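3-deoxy-D-manno-octulosonate 8-phosphate phosphatase KdsC (Xanthomonas campestris pv. campestris, PDB 4NAV) probably hydrolyses 3-deoxy-D-manno-octulosonate 8-phosphate to 3-deoxy-D-manno-octulosonate and inorganic phosphate, a magnesium-dependent step of lipopolysaccharide biosynthesis. Local coordinates at residues 112-117 with 131-136. Sequence-based numbering, arbitrary orientation.
Sequences QVLFMG and LPVAPA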
ATOM      1  N   GLN A 112     -26.073  23.919  -4.348  1.00 35.42           N
ATOM      2  CA  GLN A 112     -25.494  23.970  -3.011  1.00 34.14           C
ATOM      3  C   GLN A 112     -24.852  22.633  -2.624  1.00 32.71           C
ATOM      4  O   GLN A 112     -24.566  22.389  -1.466  1.00 33.07           O
ATOM      5  CB  GLN A 112     -26.576  24.325  -1.994  1.00 34.77           C
ATOM      6  CG  GLN A 112     -27.260  25.653  -2.236  1.00 35.18           C
ATOM      7  CD  GLN A 112     -28.471  25.845  -1.326  1.00 37.05           C
ATOM      8  OE1 GLN A 112     -29.540  25.250  -1.554  1.00 39.37           O
ATOM      9  NE2 GLN A 112     -28.335  26.702  -0.327  1.00 36.26           N
ATOM     10  N   VAL A 113     -24.607  21.781  -3.607  1.00 31.57           N
ATOM     11  CA  VAL A 113     -24.130  20.439  -3.371  1.00 30.36           C
ATOM     12  C   VAL A 113     -22.763  20.215  -4.010  1.00 29.29           C
ATOM     13  O   VAL A 113     -22.504  20.652  -5.130  1.00 29.11           O
ATOM     14  CB  VAL A 113     -25.095  19.417  -3.980  1.00 31.48           C
ATOM     15  CG1 VAL A 113     -24.656  17.999  -3.649  1.00 31.37           C
ATOM     16  CG2 VAL A 113     -26.507  19.668  -3.490  1.00 32.23           C
ATOM     17  N   LEU A 114     -21.905  19.522  -3.275  1.00 28.34           N
ATOM     18  CA  LEU A 114     -20.614  19.096  -3.750  1.00 27.01           C
ATOM     19  C   LEU A 114     -20.643  17.603  -3.872  1.00 27.77           C
ATOM     20  O   LEU A 114     -21.182  16.922  -2.982  1.00 29.50           O
ATOM     21  CB  LEU A 114     -19.547  19.433  -2.736  1.00 26.01           C
ATOM     22  CG  LEU A 114     -18.140  18.897  -3.046  1.00 25.17           C
ATOM     23  CD1 LEU A 114     -17.130  19.889  -2.500  1.00 24.31           C
ATOM     24  CD2 LEU A 114     -17.867  17.503  -2.515  1.00 24.82           C
ATOM     25  N   PHE A 115     -20.067  17.065  -4.944  1.00 27.21           N
ATOM     26  CA  PHE A 115     -19.993  15.616  -5.106  1.00 27.48           C
ATOM     27  C   PHE A 115     -18.619  15.214  -5.541  1.00 27.29           C
ATOM     28  O   PHE A 115     -18.073  15.781  -6.492  1.00 28.40           O
ATOM     29  CB  PHE A 115     -21.003  15.117  -6.137  1.00 28.62           C
ATOM     30  CG  PHE A 115     -21.227  13.630  -6.084  1.00 29.26           C
ATOM     31  CD1 PHE A 115     -22.363  13.102  -5.471  1.00 30.08           C
ATOM     32  CD2 PHE A 115     -20.312  12.774  -6.614  1.00 28.94           C
ATOM     33  CE1 PHE A 115     -22.577  11.750  -5.403  1.00 30.61           C
ATOM     34  CE2 PHE A 115     -20.504  11.412  -6.530  1.00 30.17           C
ATOM     35  CZ  PHE A 115     -21.644  10.898  -5.936  1.00 31.00           C
ATOM     36  N   MET A 116     -18.051  14.230  -4.870  1.00 27.24           N
ATOM     37  CA  MET A 116     -16.743  13.744  -5.230  1.00 27.32           C
ATOM     38  C   MET A 116     -16.825  12.285  -5.620  1.00 27.82           C
ATOM     39  O   MET A 116     -17.288  11.460  -4.827  1.00 27.83           O
ATOM     40  CB  MET A 116     -15.816  13.888  -4.063  1.00 27.76           C
ATOM     41  CG  MET A 116     -14.386  13.555  -4.382  1.00 28.83           C
ATOM     42  SD  MET A 116     -13.434  13.738  -2.891  1.00 30.97           S
ATOM     43  CE  MET A 116     -11.782  13.832  -3.572  1.00 31.14           C
ATOM     44  N   GLY A 117     -16.373  11.964  -6.831  1.00 27.81           N
ATOM     45  CA  GLY A 117     -16.399  10.584  -7.322  1.00 29.44           C
ATOM     46  C   GLY A 117     -15.243  10.319  -8.264  1.00 30.36           C
ATOM     47  O   GLY A 117     -14.547  11.239  -8.648  1.00 28.82           O
ATOM     48  N   LEU A 131     -20.938  21.639  -7.464  1.00 27.74           N
ATOM     49  CA  LEU A 131     -19.485  21.516  -7.337  1.00 26.92           C
ATOM     50  C   LEU A 131     -19.000  20.054  -7.402  1.00 26.83           C
ATOM     51  O   LEU A 131     -18.838  19.391  -6.379  1.00 26.61           O
ATOM     52  CB  LEU A 131     -19.008  22.167  -6.048  1.00 26.42           C
ATOM     53  CG  LEU A 131     -17.484  22.266  -5.896  1.00 26.21           C
ATOM     54  CD1 LEU A 131     -16.815  22.799  -7.164  1.00 26.10           C
ATOM     55  CD2 LEU A 131     -17.125  23.154  -4.720  1.00 26.12           C
ATOM     56  N   PRO A 132     -18.803  19.538  -8.613  1.00 26.74           N
ATOM     57  CA  PRO A 132     -18.220  18.223  -8.738  1.00 26.68           C
ATOM     58  C   PRO A 132     -16.725  18.289  -8.492  1.00 26.07           C
ATOM     59  O   PRO A 132     -16.101  19.292  -8.795  1.00 26.25           O
ATOM     60  CB  PRO A 132     -18.513  17.860 -10.192  1.00 27.21           C
ATOM     61  CG  PRO A 132     -18.553  19.138 -10.900  1.00 27.25           C
ATOM     62  CD  PRO A 132     -19.041  20.172  -9.919  1.00 27.02           C
ATOM     63  N   VAL A 133     -16.145  17.217  -7.984  1.00 26.08           N
ATOM     64  CA  VAL A 133     -14.686  17.158  -7.813  1.00 26.14           C
ATOM     65  C   VAL A 133     -14.238  15.678  -7.957  1.00 26.65           C
ATOM     66  O   VAL A 133     -14.977  14.742  -7.645  1.00 26.85           O
ATOM     67  CB  VAL A 133     -14.246  17.821  -6.473  1.00 25.69           C
ATOM     68  CG1 VAL A 133     -15.009  17.250  -5.268  1.00 25.79           C
ATOM     69  CG2 VAL A 133     -12.763  17.686  -6.267  1.00 25.00           C
ATOM     70  N   ALA A 134     -13.054  15.479  -8.511  1.00 27.41           N
ATOM     71  CA  ALA A 134     -12.512  14.126  -8.721  1.00 28.37           C
ATOM     72  C   ALA A 134     -11.084  14.022  -8.219  1.00 28.90           C
ATOM     73  O   ALA A 134     -10.304  14.989  -8.341  1.00 29.82           O
ATOM     74  CB  ALA A 134     -12.536  13.773 -10.170  1.00 28.86           C
ATOM     75  N   PRO A 135     -10.746  12.885  -7.607  1.00 28.88           N
ATOM     76  CA  PRO A 135      -9.399  12.733  -7.133  1.00 29.37           C
ATOM     77  C   PRO A 135      -8.415  12.561  -8.306  1.00 31.43           C
ATOM     78  O   PRO A 135      -8.834  12.409  -9.467  1.00 32.60           O
ATOM     79  CB  PRO A 135      -9.488  11.493  -6.280  1.00 28.65           C
ATOM     80  CG  PRO A 135     -10.589  10.694  -6.879  1.00 29.20           C
ATOM     81  CD  PRO A 135     -11.570  11.697  -7.347  1.00 29.14           C
ATOM     82  N   ALA A 136      -7.123  12.604  -8.016  1.00 32.36           N
ATOM     83  CA  ALA A 136      -6.103  12.523  -9.079  1.00 34.41           C
ATOM     84  C   ALA A 136      -6.119  11.169  -9.780  1.00 35.93           C
ATOM     85  O   ALA A 136      -5.884  11.089 -10.966  1.00 37.03           O
ATOM     86  CB  ALA A 136      -4.720  12.804  -8.511  1.00 34.60           C
TER
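With chi1 of 53°, Val133 has CG1 flanked by both its own N and its C, and that methyl drops between Leu114 and Met116 of the neighbouring strand. Val133 CG1 lies 3.7 Å from Met116 CB and 4.0 Å from Leu114 CD2. Met116, with CG trans to its own N (chi1 -173°) and the chain extended beyond, runs past Val133 and brings its CE methyl to Pro135 CB. Farther back, Leu114 and Leu131 lie across one another at a slant, Leu114 CD1 meeting Leu131 CD2 at 3.9 Å. All four of these strand side chains belong to one face of the sheet, where Val162 of helix 158-169 packs on Leu114, Met116 and Val133. Phe115 projects from the other face, against Val99 of helix 95-105.

The backbones are joined in parallel register, Leu114 beside Leu131 and Met116 beside Val133, by a zigzag of four hydrogen bonds. Leu131 N donates to Val113 O and Val133 N to Phe115 O (2.8 Å), both meeting the carbonyl almost head-on. Phe115 N instead reaches Leu131 O from 37° above the carbonyl plane. The two strands form a beta-alpha-beta unit with helix 123-126 in the Rossmann-like core of the HAD fold; 131-133 is the outermost strand on its side within the chain, and strand 22-25 flanks 113-116 on the other.

The last bond runs from Gly117 N to Val133 O (3.2 Å), and beyond it Gly117 O sits 3.3 Å from Pro135 CD and also receives a CA-H...O contact from Ala134. This end of the sheet borders the predicted magnesium site: Gly117 lies close to Asp26, and Pro135 close to Asp118.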